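Glycine betaine/carnitine/choline ABC transporter (PDB 3O66) probably serves as the substrate-binding protein of an ABC importer, capturing glycine betaine, carnitine or choline for uptake into the cell. Local coordinates at residues I92-Q95 against Q96-K100; G246-S249 against T250-Q254; I53-N56 against A57-G61; R232-P235 against E236-T239. One frame throughout, in Å; residues are numbered along the deposited sequence.

Contact 1: residues I92-Q95 against Q96-K100; sequences IATQ and QGFKK
Ile-92 and Gln-96 lie side by side on one turn of an alpha helix, and Thr-94 and Phe-98 do the same on another flank. This is the i to i+4 pattern of helix 87-102. In the first pair the methyl CG2 of Ile-92 rests against the amide of Gln-96, 3.6 Å from its CD. With chi1 at -75° and an extended chain, the Gln-96 side chain runs back toward Ile-92, its CG passing 3.2 Å from Ile-92 O. In the buried pair, Thr-94 CG2 touches the Phe-98 ring at CD1, 4.1 Å away. Beneath these side chains, the backbone NH of Gln-96 donates to Ile-92 O and that of Phe-98 to Thr-94 O. Farther out, the Phe-98 ring meets Phe-102 and Phe-106 edge-to-face, while Leu-75 of helix 71-76 packs on Ala-93 and Thr-94. That face thus turns to the protein, and Ile-92 and Gln-96 lie on the exposed side. Gln-95 reaches outside the helix, its NE2 donating to Asp-108 OD1. The hydroxyl of Thr-94 is held within the helix: OG1 sits beside its own backbone N and hydrogen-bonds to Ala-90 O.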
ATOM      1  N   ILE A  92      -7.011 -14.854  -0.708  1.00 27.94           N
ATOM      2  CA  ILE A  92      -7.312 -16.133  -0.069  1.00 29.01           C
ATOM      3  C   ILE A  92      -6.023 -16.935   0.220  1.00 28.60           C
ATOM      4  O   ILE A  92      -5.847 -17.477   1.328  1.00 28.89           O
ATOM      5  CB  ILE A  92      -8.314 -16.971  -0.914  1.00 30.19           C
ATOM      6  CG1 ILE A  92      -9.712 -16.334  -0.849  1.00 31.26           C
ATOM      7  CG2 ILE A  92      -8.359 -18.445  -0.419  1.00 32.22           C
ATOM      8  CD1 ILE A  92     -10.689 -16.816  -1.943  1.00 33.03           C
ATOM      9  N   ALA A  93      -5.141 -17.035  -0.772  1.00 27.95           N
ATOM     10  CA  ALA A  93      -3.859 -17.739  -0.590  1.00 27.19           C
ATOM     11  C   ALA A  93      -3.028 -17.083   0.517  1.00 26.05           C
ATOM     12  O   ALA A  93      -2.400 -17.768   1.299  1.00 26.35           O
ATOM     13  CB  ALA A  93      -3.057 -17.768  -1.892  1.00 26.85           C
ATOM     14  N   THR A  94      -3.016 -15.755   0.570  1.00 24.90           N
ATOM     15  CA  THR A  94      -2.286 -15.046   1.625  1.00 24.34           C
ATOM     16  C   THR A  94      -2.863 -15.312   3.029  1.00 24.38           C
ATOM     17  O   THR A  94      -2.124 -15.551   3.995  1.00 24.77           O
ATOM     18  CB  THR A  94      -2.214 -13.521   1.323  1.00 22.91           C
ATOM     19  OG1 THR A  94      -1.709 -13.347  -0.001  1.00 23.52           O
ATOM     20  CG2 THR A  94      -1.259 -12.818   2.296  1.00 23.36           C
ATOM     21  N   GLN A  95      -4.176 -15.250   3.154  1.00 24.77           N
ATOM     22  CA  GLN A  95      -4.801 -15.427   4.465  1.00 24.83           C
ATOM     23  C   GLN A  95      -4.648 -16.866   4.987  1.00 25.24           C
ATOM     24  O   GLN A  95      -4.365 -17.068   6.168  1.00 25.19           O
ATOM     25  CB  GLN A  95      -6.276 -14.999   4.405  1.00 25.45           C
ATOM     26  CG  GLN A  95      -6.414 -13.503   4.212  1.00 25.50           C
ATOM     27  CD  GLN A  95      -7.822 -13.031   3.930  1.00 27.49           C
ATOM     28  OE1 GLN A  95      -8.650 -13.773   3.385  1.00 27.52           O
ATOM     29  NE2 GLN A  95      -8.097 -11.768   4.281  1.00 27.17           N
ATOM     30  N   GLN A  96      -4.788 -17.833   4.083  1.00 25.80           N
ATOM     31  CA  GLN A  96      -4.676 -19.266   4.417  1.00 27.26           C
ATOM     32  C   GLN A  96      -3.225 -19.545   4.864  1.00 26.48           C
ATOM     33  O   GLN A  96      -2.990 -20.159   5.894  1.00 25.78           O
ATOM     34  CB  GLN A  96      -5.054 -20.135   3.196  1.00 29.16           C
ATOM     35  CG  GLN A  96      -6.565 -20.214   2.902  1.00 33.76           C
ATOM     36  CD  GLN A  96      -6.911 -21.036   1.635  1.00 42.70           C
ATOM     37  OE1 GLN A  96      -6.064 -21.236   0.740  1.00 46.42           O
ATOM     38  NE2 GLN A  96      -8.171 -21.498   1.548  1.00 45.35           N
ATOM     39  N   GLY A  97      -2.267 -19.019   4.104  1.00 25.65           N
ATOM     40  CA  GLY A  97      -0.848 -19.164   4.404  1.00 25.45           C
ATOM     41  C   GLY A  97      -0.435 -18.578   5.749  1.00 24.96           C
ATOM     42  O   GLY A  97       0.273 -19.233   6.515  1.00 25.81           O
ATOM     43  N   PHE A  98      -0.870 -17.351   6.052  1.00 23.81           N
ATOM     44  CA  PHE A  98      -0.539 -16.744   7.359  1.00 23.51           C
ATOM     45  C   PHE A  98      -1.109 -17.531   8.538  1.00 23.91           C
ATOM     46  O   PHE A  98      -0.464 -17.688   9.565  1.00 22.78           O
ATOM     47  CB  PHE A  98      -0.952 -15.275   7.410  1.00 22.02           C
ATOM     48  CG  PHE A  98       0.143 -14.346   6.925  1.00 23.11           C
ATOM     49  CD1 PHE A  98       0.589 -14.408   5.611  1.00 25.42           C
ATOM     50  CD2 PHE A  98       0.723 -13.435   7.787  1.00 25.82           C
ATOM     51  CE1 PHE A  98       1.616 -13.583   5.151  1.00 26.07           C
ATOM     52  CE2 PHE A  98       1.727 -12.589   7.357  1.00 26.03           C
ATOM     53  CZ  PHE A  98       2.195 -12.673   6.025  1.00 28.59           C
ATOM     54  N   LYS A  99      -2.314 -18.045   8.365  1.00 24.80           N
ATOM     55  CA  LYS A  99      -2.918 -18.894   9.370  1.00 27.40           C
ATOM     56  C   LYS A  99      -2.139 -20.191   9.585  1.00 27.90           C
ATOM     57  O   LYS A  99      -1.788 -20.553  10.714  1.00 28.46           O
ATOM     58  CB  LYS A  99      -4.352 -19.213   8.919  1.00 29.04           C
ATOM     59  CG  LYS A  99      -5.303 -19.544  10.001  1.00 34.47           C
ATOM     60  CD  LYS A  99      -6.603 -20.181   9.414  1.00 40.94           C
ATOM     61  CE  LYS A  99      -7.557 -19.146   8.854  1.00 43.53           C
ATOM     62  NZ  LYS A  99      -8.746 -19.839   8.286  1.00 46.70           N
ATOM     63  N   LYS A 100      -1.874 -20.915   8.507  0.50 28.14           N
ATOM     64  CA  LYS A 100      -1.288 -22.247   8.646  0.50 29.17           C
ATOM     65  C   LYS A 100       0.220 -22.255   8.903  0.50 29.14           C
ATOM     66  O   LYS A 100       0.705 -23.101   9.641  0.50 29.52           O
ATOM     67  CB  LYS A 100      -1.646 -23.128   7.448  0.50 30.57           C
ATOM     68  CG  LYS A 100      -2.911 -23.971   7.638  0.50 31.72           C
ATOM     69  CD  LYS A 100      -4.128 -23.123   7.988  0.50 31.85           C
ATOM     70  CE  LYS A 100      -5.456 -23.878   7.757  0.50 33.49           C
ATOM     71  NZ  LYS A 100      -5.990 -24.624   8.944  0.50 33.45           N
TER

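Contact 2: residues G246-S249 against T250-Q254; sequences GKIS and TSEMQ
Ser-249 caps the start of helix 250-261, and two hydrogen bonds tie it to the first turn. Residues 246-249 form part of the loop between helix 236-242 and helix 250-261, held by backbone bonds of Gly-246 to Ser-109 and Ile-248 to Tyr-110. Ser-249 OG accepts from Glu-252 N at 3.1 Å, the side-chain bond of an N-cap, with an N-H...O angle of 150°. Its chi1 of 63° permits this, setting OG between the backbone N and the carbonyl carbon, over the opening turn. Met-253 N donates to Ser-249 O at 3.0 Å, the first i to i+4 bond of the helix.

Apolar contact comes from Ile-248. Its CG2, anti to the backbone N, reaches the selenomethionine Met-253, 3.7 Å from Met-253 N and 4.0 Å from Met-253 CB. Met-27 of helix 19-35 and Phe-274 of helix 267-277 pack on Ile-248, and Phe-112 covers Met-253, so this side is buried.

Charge enters through Glu-252, whose carboxylate, in one of two modelled conformers, leads away to a salt bridge from OE1 to Arg-255 NH1. Glu-252 thus serves the cap with its backbone NH and, in this conformer, the next turn with its carboxylate. A carboxylate in the first turn would also be expected to interact favourably with the helix dipole, although Arg-255 shares its charge.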
ATOM      1  N   GLY A 246     -12.031  -2.097   4.626  1.00 25.32           N
ATOM      2  CA  GLY A 246     -12.740  -1.329   3.592  1.00 25.80           C
ATOM      3  C   GLY A 246     -12.823   0.186   3.780  1.00 26.37           C
ATOM      4  O   GLY A 246     -13.331   0.889   2.903  1.00 28.24           O
ATOM      5  N   LYS A 247     -12.334   0.717   4.900  1.00 25.97           N
ATOM      6  CA  LYS A 247     -12.517   2.155   5.207  1.00 26.46           C
ATOM      7  C   LYS A 247     -11.533   3.168   4.582  1.00 27.03           C
ATOM      8  O   LYS A 247     -11.674   4.409   4.757  1.00 28.35           O
ATOM      9  CB  LYS A 247     -12.624   2.391   6.715  1.00 25.44           C
ATOM     10  CG  LYS A 247     -13.552   1.436   7.468  1.00 25.57           C
ATOM     11  CD  LYS A 247     -15.065   1.588   7.137  1.00 27.33           C
ATOM     12  CE  LYS A 247     -15.848   0.302   7.518  1.00 27.73           C
ATOM     13  NZ  LYS A 247     -15.982   0.161   9.035  1.00 34.46           N
ATOM     14  N   ILE A 248     -10.525   2.659   3.875  1.00 26.13           N
ATOM     15  CA  ILE A 248      -9.564   3.526   3.221  1.00 25.45           C
ATOM     16  C   ILE A 248      -9.424   3.131   1.765  1.00 24.75           C
ATOM     17  O   ILE A 248      -8.729   2.137   1.447  1.00 24.80           O
ATOM     18  CB  ILE A 248      -8.177   3.502   3.936  1.00 25.80           C
ATOM     19  CG1 ILE A 248      -8.340   3.663   5.460  1.00 27.26           C
ATOM     20  CG2 ILE A 248      -7.269   4.596   3.369  1.00 25.69           C
ATOM     21  CD1 ILE A 248      -7.036   3.637   6.233  1.00 28.94           C
ATOM     22  N   SER A 249     -10.099   3.865   0.881  1.00 23.48           N
ATOM     23  CA  SER A 249      -9.944   3.603  -0.561  1.00 22.92           C
ATOM     24  C   SER A 249      -8.538   3.997  -0.991  1.00 21.84           C
ATOM     25  O   SER A 249      -7.839   4.653  -0.242  1.00 20.47           O
ATOM     26  CB  SER A 249     -10.955   4.388  -1.373  1.00 23.54           C
ATOM     27  OG  SER A 249     -10.771   5.787  -1.242  1.00 20.35           O
ATOM     28  N   THR A 250      -8.129   3.616  -2.191  1.00 20.98           N
ATOM     29  CA  THR A 250      -6.847   4.113  -2.714  1.00 21.69           C
ATOM     30  C   THR A 250      -6.759   5.652  -2.775  1.00 21.13           C
ATOM     31  O   THR A 250      -5.743   6.236  -2.352  1.00 20.92           O
ATOM     32  CB  THR A 250      -6.520   3.442  -4.045  1.00 22.13           C
ATOM     33  OG1 THR A 250      -6.488   2.027  -3.797  1.00 23.38           O
ATOM     34  CG2 THR A 250      -5.145   3.880  -4.590  1.00 23.85           C
ATOM     35  N   SER A 251      -7.828   6.285  -3.244  1.00 20.30           N
ATOM     36  CA  SER A 251      -7.938   7.763  -3.300  1.00 20.93           C
ATOM     37  C   SER A 251      -7.783   8.383  -1.898  1.00 20.32           C
ATOM     38  O   SER A 251      -7.151   9.410  -1.715  1.00 20.77           O
ATOM     39  CB  SER A 251      -9.323   8.161  -3.848  1.00 21.54           C
ATOM     40  OG  SER A 251      -9.485   7.740  -5.198  1.00 26.09           O
ATOM     41  N   GLU A 252      -8.358   7.733  -0.896  0.50 19.88           N
ATOM     42  CA  GLU A 252      -8.271   8.232   0.477  0.50 19.28           C
ATOM     43  C   GLU A 252      -6.857   8.083   1.042  0.50 19.53           C
ATOM     44  O   GLU A 252      -6.373   8.975   1.732  0.50 19.20           O
ATOM     45  CB  GLU A 252      -9.284   7.521   1.379  0.50 18.92           C
ATOM     46  CG  GLU A 252      -9.421   8.131   2.755  0.50 17.69           C
ATOM     47  CD  GLU A 252      -9.961   9.555   2.722  0.50 21.43           C
ATOM     48  OE1 GLU A 252     -10.549   9.974   1.693  0.50 19.93           O
ATOM     49  OE2 GLU A 252      -9.822  10.241   3.761  0.50 23.48           O
HETATM   50  N   MSE A 253      -6.193   6.969   0.741  1.00 19.89           N
HETATM   51  CA  MSE A 253      -4.798   6.767   1.188  1.00 20.25           C
HETATM   52  C   MSE A 253      -3.894   7.805   0.547  1.00 20.48           C
HETATM   53  O   MSE A 253      -2.962   8.268   1.200  1.00 21.16           O
HETATM   54  CB  MSE A 253      -4.289   5.363   0.825  1.00 19.55           C
HETATM   55  CG  MSE A 253      -2.962   4.943   1.549  1.00 20.37           C
HETATM   56 SE   MSE A 253      -3.194   4.867   3.514  0.75 22.96          SE
HETATM   57  CE  MSE A 253      -2.234   6.497   4.024  1.00 19.87           C
ATOM     58  N   GLN A 254      -4.136   8.128  -0.730  1.00 19.52           N
ATOM     59  CA  GLN A 254      -3.391   9.196  -1.395  1.00 20.17           C
ATOM     60  C   GLN A 254      -3.559  10.503  -0.628  1.00 20.36           C
ATOM     61  O   GLN A 254      -2.559  11.174  -0.312  1.00 21.92           O
ATOM     62  CB  GLN A 254      -3.835   9.382  -2.845  1.00 19.84           C
ATOM     63  CG  GLN A 254      -3.460   8.212  -3.792  1.00 19.48           C
ATOM     64  CD  GLN A 254      -4.357   8.187  -5.005  1.00 20.41           C
ATOM     65  OE1 GLN A 254      -5.212   9.069  -5.164  1.00 19.66           O
ATOM     66  NE2 GLN A 254      -4.171   7.196  -5.878  1.00 19.20           N
TER

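Contact 3: residues I53-N56 against A57-G61; sequences IQHN and ALING
Ile-59 lays its CG1 over one face of the His-55 imidazole, a CH-pi contact one turn apart on helix 51-60. CG1 is 3.7 Å from the ring centroid and 25° off the ring normal, displaced toward the rim on which CE1 and NE2 lie. His-55 has CG anti to its backbone N (chi1 177°), and this brings the ring along the helix to meet the isoleucine. An edge-to-face contact with Phe-102 also holds the ring.

The tightly packed side carries Gln-54, Ala-57 and Leu-58, all buried against the sheet. Ala-57 CB fits 3.4 Å from Gln-54 O, and Leu-58 CD1 lies 3.7 Å from the same oxygen; Thr-14 of strand 12-16 touches both. The Gln-54 amide is gripped at both ends, OE1 by Thr-14 OG1 and NE2 by Val-68 O and Ser-51 OG.

Toward solvent the contact is sparser. Asn-60 CB lies 3.2 Å from Asn-56 O, the oxygen that accepts from Asn-60 N. There the helix closes in a Schellman motif, with Gly-61 at positive phi. The buried face thus combines apolar packing with a Gln-54 amide bonded at both ends, whereas the His-55 and Ile-59 side chains meet by dispersion and C-H contact.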
ATOM      1  N   ILE A  53      11.460  -7.253   7.776  1.00 26.97           N
ATOM      2  CA  ILE A  53      11.753  -6.847   9.155  1.00 27.00           C
ATOM      3  C   ILE A  53      10.454  -6.878   9.986  1.00 25.24           C
ATOM      4  O   ILE A  53      10.463  -7.315  11.142  1.00 24.98           O
ATOM      5  CB  ILE A  53      12.476  -5.442   9.244  1.00 27.63           C
ATOM      6  CG1 ILE A  53      13.668  -5.343   8.260  1.00 30.89           C
ATOM      7  CG2 ILE A  53      12.890  -5.084  10.679  1.00 27.90           C
ATOM      8  CD1 ILE A  53      14.777  -6.328   8.421  1.00 31.84           C
ATOM      9  N   GLN A  54       9.338  -6.444   9.393  1.00 24.07           N
ATOM     10  CA  GLN A  54       8.055  -6.493  10.099  1.00 22.72           C
ATOM     11  C   GLN A  54       7.726  -7.923  10.449  1.00 23.20           C
ATOM     12  O   GLN A  54       7.321  -8.186  11.569  1.00 22.84           O
ATOM     13  CB  GLN A  54       6.907  -5.926   9.256  1.00 22.47           C
ATOM     14  CG  GLN A  54       7.040  -4.449   8.921  1.00 21.16           C
ATOM     15  CD  GLN A  54       5.681  -3.862   8.596  1.00 23.15           C
ATOM     16  OE1 GLN A  54       4.968  -3.392   9.486  1.00 23.46           O
ATOM     17  NE2 GLN A  54       5.319  -3.890   7.319  1.00 20.09           N
ATOM     18  N   HIS A  55       7.872  -8.824   9.460  1.00 23.74           N
ATOM     19  CA  HIS A  55       7.528 -10.235   9.604  1.00 24.16           C
ATOM     20  C   HIS A  55       8.347 -10.889  10.709  1.00 25.66           C
ATOM     21  O   HIS A  55       7.800 -11.601  11.572  1.00 26.74           O
ATOM     22  CB  HIS A  55       7.770 -10.975   8.289  1.00 25.21           C
ATOM     23  CG  HIS A  55       7.513 -12.451   8.371  1.00 26.26           C
ATOM     24  ND1 HIS A  55       6.254 -12.973   8.608  1.00 25.89           N
ATOM     25  CD2 HIS A  55       8.345 -13.510   8.244  1.00 26.78           C
ATOM     26  CE1 HIS A  55       6.328 -14.294   8.629  1.00 26.38           C
ATOM     27  NE2 HIS A  55       7.586 -14.645   8.414  1.00 26.84           N
ATOM     28  N   ASN A  56       9.657 -10.664  10.659  1.00 25.66           N
ATOM     29  CA  ASN A  56      10.566 -11.237  11.621  1.00 26.33           C
ATOM     30  C   ASN A  56      10.247 -10.763  13.033  1.00 25.95           C
ATOM     31  O   ASN A  56      10.303 -11.569  13.969  1.00 26.98           O
ATOM     32  CB  ASN A  56      12.032 -11.006  11.217  1.00 27.41           C
ATOM     33  CG  ASN A  56      12.433 -11.840  10.011  1.00 30.14           C
ATOM     34  OD1 ASN A  56      11.923 -12.954   9.812  1.00 32.94           O
ATOM     35  ND2 ASN A  56      13.375 -11.332   9.222  1.00 32.36           N
ATOM     36  N   ALA A  57       9.877  -9.492  13.189  1.00 24.38           N
ATOM     37  CA  ALA A  57       9.414  -9.023  14.485  1.00 24.98           C
ATOM     38  C   ALA A  57       8.226  -9.844  15.042  1.00 25.15           C
ATOM     39  O   ALA A  57       8.218 -10.195  16.217  1.00 25.92           O
ATOM     40  CB  ALA A  57       9.058  -7.524  14.445  1.00 23.39           C
ATOM     41  N   LEU A  58       7.211 -10.107  14.219  1.00 24.60           N
ATOM     42  CA  LEU A  58       6.058 -10.880  14.699  1.00 26.08           C
ATOM     43  C   LEU A  58       6.462 -12.315  15.020  1.00 27.39           C
ATOM     44  O   LEU A  58       6.070 -12.875  16.062  1.00 26.70           O
ATOM     45  CB  LEU A  58       4.874 -10.839  13.698  1.00 25.36           C
ATOM     46  CG  LEU A  58       3.840  -9.713  13.948  1.00 26.29           C
ATOM     47  CD1 LEU A  58       4.479  -8.321  13.922  1.00 25.21           C
ATOM     48  CD2 LEU A  58       2.701  -9.754  12.941  1.00 26.11           C
ATOM     49  N   ILE A  59       7.282 -12.887  14.143  1.00 28.34           N
ATOM     50  CA  ILE A  59       7.706 -14.266  14.301  1.00 30.43           C
ATOM     51  C   ILE A  59       8.563 -14.411  15.570  1.00 31.14           C
ATOM     52  O   ILE A  59       8.473 -15.407  16.276  1.00 31.79           O
ATOM     53  CB  ILE A  59       8.472 -14.762  13.043  1.00 31.29           C
ATOM     54  CG1 ILE A  59       7.497 -15.001  11.876  1.00 31.33           C
ATOM     55  CG2 ILE A  59       9.316 -16.008  13.357  1.00 33.50           C
ATOM     56  CD1 ILE A  59       6.287 -15.881  12.176  1.00 30.99           C
ATOM     57  N   ASN A  60       9.366 -13.393  15.871  1.00 30.90           N
ATOM     58  CA  ASN A  60      10.264 -13.449  17.019  1.00 32.12           C
ATOM     59  C   ASN A  60       9.677 -13.001  18.346  1.00 31.44           C
ATOM     60  O   ASN A  60      10.332 -13.108  19.375  1.00 31.45           O
ATOM     61  CB  ASN A  60      11.578 -12.718  16.717  1.00 32.77           C
ATOM     62  CG  ASN A  60      12.381 -13.431  15.663  1.00 34.93           C
ATOM     63  OD1 ASN A  60      12.331 -14.660  15.545  1.00 39.52           O
ATOM     64  ND2 ASN A  60      13.120 -12.690  14.903  1.00 35.90           N
ATOM     65  N   GLY A  61       8.431 -12.553  18.318  1.00 30.12           N
ATOM     66  CA  GLY A  61       7.737 -12.101  19.527  1.00 30.10           C
ATOM     67  C   GLY A  61       8.068 -10.666  19.895  1.00 29.70           C
ATOM     68  O   GLY A  61       7.737 -10.210  20.989  1.00 29.34           O
TER

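Contact 4: residues R232-P235 against E236-T239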
ATOM      1  N   ARG A 232      -6.175 -14.421  20.544  1.00 31.01           N
ATOM      2  CA  ARG A 232      -6.744 -15.354  21.525  1.00 32.92           C
ATOM      3  C   ARG A 232      -6.776 -14.770  22.930  1.00 34.51           C
ATOM      4  O   ARG A 232      -7.743 -14.971  23.678  1.00 35.23           O
ATOM      5  CB  ARG A 232      -6.033 -16.715  21.478  1.00 33.92           C
ATOM      6  CG  ARG A 232      -6.441 -17.529  20.253  1.00 33.87           C
ATOM      7  CD  ARG A 232      -5.852 -18.927  20.227  1.00 35.08           C
ATOM      8  NE  ARG A 232      -4.393 -18.904  20.199  1.00 35.77           N
ATOM      9  CZ  ARG A 232      -3.643 -19.027  19.104  1.00 34.23           C
ATOM     10  NH1 ARG A 232      -4.188 -19.204  17.911  1.00 32.97           N
ATOM     11  NH2 ARG A 232      -2.330 -18.978  19.218  1.00 34.44           N
ATOM     12  N   GLN A 233      -5.732 -14.028  23.276  1.00 35.18           N
ATOM     13  CA  GLN A 233      -5.661 -13.356  24.557  1.00 36.97           C
ATOM     14  C   GLN A 233      -6.700 -12.223  24.681  1.00 36.05           C
ATOM     15  O   GLN A 233      -7.294 -12.058  25.747  1.00 35.95           O
ATOM     16  CB  GLN A 233      -4.240 -12.829  24.784  1.00 37.70           C
ATOM     17  CG  GLN A 233      -4.066 -12.098  26.094  1.00 42.71           C
ATOM     18  CD  GLN A 233      -2.611 -12.039  26.532  1.00 48.72           C
ATOM     19  OE1 GLN A 233      -1.723 -11.713  25.737  1.00 51.99           O
ATOM     20  NE2 GLN A 233      -2.360 -12.357  27.798  1.00 51.69           N
ATOM     21  N   HIS A 234      -6.899 -11.450  23.605  1.00 33.96           N
ATOM     22  CA  HIS A 234      -7.844 -10.336  23.592  1.00 33.86           C
ATOM     23  C   HIS A 234      -8.754 -10.390  22.361  1.00 33.19           C
ATOM     24  O   HIS A 234      -8.526  -9.636  21.404  1.00 31.22           O
ATOM     25  CB  HIS A 234      -7.090  -8.998  23.580  1.00 33.91           C
ATOM     26  CG  HIS A 234      -6.174  -8.812  24.743  1.00 35.51           C
ATOM     27  ND1 HIS A 234      -6.633  -8.482  25.999  1.00 37.78           N
ATOM     28  CD2 HIS A 234      -4.827  -8.908  24.844  1.00 36.67           C
ATOM     29  CE1 HIS A 234      -5.607  -8.406  26.832  1.00 38.30           C
ATOM     30  NE2 HIS A 234      -4.501  -8.662  26.155  1.00 37.28           N
ATOM     31  N   PRO A 235      -9.782 -11.269  22.377  1.00 34.07           N
ATOM     32  CA  PRO A 235     -10.675 -11.433  21.220  1.00 34.18           C
ATOM     33  C   PRO A 235     -11.265 -10.133  20.677  1.00 33.00           C
ATOM     34  O   PRO A 235     -11.550 -10.060  19.481  1.00 32.86           O
ATOM     35  CB  PRO A 235     -11.806 -12.317  21.759  1.00 35.77           C
ATOM     36  CG  PRO A 235     -11.184 -13.075  22.889  1.00 37.17           C
ATOM     37  CD  PRO A 235     -10.168 -12.153  23.502  1.00 35.51           C
ATOM     38  N   GLU A 236     -11.413  -9.137  21.552  0.70 33.01           N
ATOM     39  CA  GLU A 236     -12.014  -7.838  21.202  0.70 32.56           C
ATOM     40  C   GLU A 236     -11.211  -7.072  20.158  0.70 30.68           C
ATOM     41  O   GLU A 236     -11.756  -6.232  19.432  0.70 29.42           O
ATOM     42  CB  GLU A 236     -12.236  -6.973  22.465  0.70 33.62           C
ATOM     43  CG  GLU A 236     -10.963  -6.591  23.283  0.70 36.43           C
ATOM     44  CD  GLU A 236     -10.488  -7.654  24.284  0.70 40.50           C
ATOM     45  OE1 GLU A 236     -10.885  -8.835  24.203  0.70 41.39           O
ATOM     46  OE2 GLU A 236      -9.687  -7.292  25.171  0.70 43.34           O
ATOM     47  N   LEU A 237      -9.910  -7.358  20.095  1.00 29.68           N
ATOM     48  CA  LEU A 237      -9.024  -6.655  19.186  1.00 27.38           C
ATOM     49  C   LEU A 237      -9.322  -7.027  17.756  1.00 25.88           C
ATOM     50  O   LEU A 237      -9.079  -6.228  16.867  1.00 24.60           O
ATOM     51  CB  LEU A 237      -7.552  -6.898  19.507  1.00 27.44           C
ATOM     52  CG  LEU A 237      -7.051  -6.365  20.851  1.00 28.30           C
ATOM     53  CD1 LEU A 237      -5.573  -6.725  20.999  1.00 28.78           C
ATOM     54  CD2 LEU A 237      -7.284  -4.849  20.970  1.00 29.94           C
ATOM     55  N   LYS A 238      -9.815  -8.242  17.520  1.00 26.12           N
ATOM     56  CA  LYS A 238     -10.142  -8.644  16.153  1.00 25.97           C
ATOM     57  C   LYS A 238     -11.312  -7.801  15.636  1.00 25.57           C
ATOM     58  O   LYS A 238     -11.314  -7.366  14.484  1.00 25.09           O
ATOM     59  CB  LYS A 238     -10.506 -10.124  16.120  1.00 27.46           C
ATOM     60  CG  LYS A 238     -10.758 -10.685  14.732  1.00 29.40           C
ATOM     61  CD  LYS A 238     -10.901 -12.228  14.881  1.00 34.95           C
ATOM     62  CE  LYS A 238     -11.561 -12.881  13.690  1.00 37.97           C
ATOM     63  NZ  LYS A 238     -10.785 -12.604  12.462  1.00 39.55           N
ATOM     64  N   THR A 239     -12.284  -7.549  16.509  1.00 25.80           N
ATOM     65  CA  THR A 239     -13.410  -6.660  16.192  1.00 25.95           C
ATOM     66  C   THR A 239     -12.919  -5.236  15.952  1.00 24.54           C
ATOM     67  O   THR A 239     -13.337  -4.581  14.984  1.00 23.95           O
ATOM     68  CB  THR A 239     -14.424  -6.661  17.337  1.00 26.80           C
ATOM     69  OG1 THR A 239     -14.929  -7.988  17.503  1.00 29.88           O
ATOM     70  CG2 THR A 239     -15.574  -5.727  17.049  1.00 27.56           C
TER
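Glu-236 doubles back over the chain just before it, bringing its carboxylate beside His-234 and Pro-235 in one of two modelled conformers. Its chi1 of 61° sets CG between the backbone N and the carbonyl carbon, and the bend at chi2 (-84°) then carries the carboxylate back across the turn. OE2 approaches the edge of the imidazole near the ring plane, with the ring and carboxylate planes nearly perpendicular. There it accepts a hydrogen bond from ND1 that is weak, being long (3.4 Å) and bent (138° at the hydrogen); the firmer partner of OE2 is the backbone N of Thr-7. The other oxygen, OE1, lies over the His-234 to Pro-235 peptide link, 3.2 Å from Pro-235 N.

The CB of His-234 forms the apolar part of the contact. Leu-237, with an extended chi2, sets CD1 3.8 Å from that CB. Thr-7, Asn-9 and Ile-40 touch the histidine from outside and help to bury it.

Backbone bonds close the turn. Leu-237 N donates to His-234 O at 3.0 Å and Lys-238 N to Pro-235 O at 3.2 Å; in both, the donor stands above the carbonyl plane. These i to i+3 bonds follow the break after helix 228-233, where His-234 leaves helical angles. Pro-235 lies in the connection, and the chain turns into helix 236-242: a short, tight link between two consecutive helices.

Overall arrangement
Along the chain the order is contact 3, contact 1, contact 4, contact 2. Contacts 3 and 1 lie on helices 51-60 and 87-102, their centres about 17 Å apart, and both meet strand 104-106 at the edge of the sheet that also holds strands 12-16 and 65-70. Phe-102 touches rings from both. Contact 4, about 19 Å from contact 1 between centres, follows strand 222-227 of that sheet. Helix 236-242 then leads on to contact 2, about 26 Å from contact 3 between centres and on the opposite side of the chain's centre. The chain has two mixed five-strand sheets, consistent with the two-lobed periplasmic-binding-protein fold, in which ligand usually binds between the lobes.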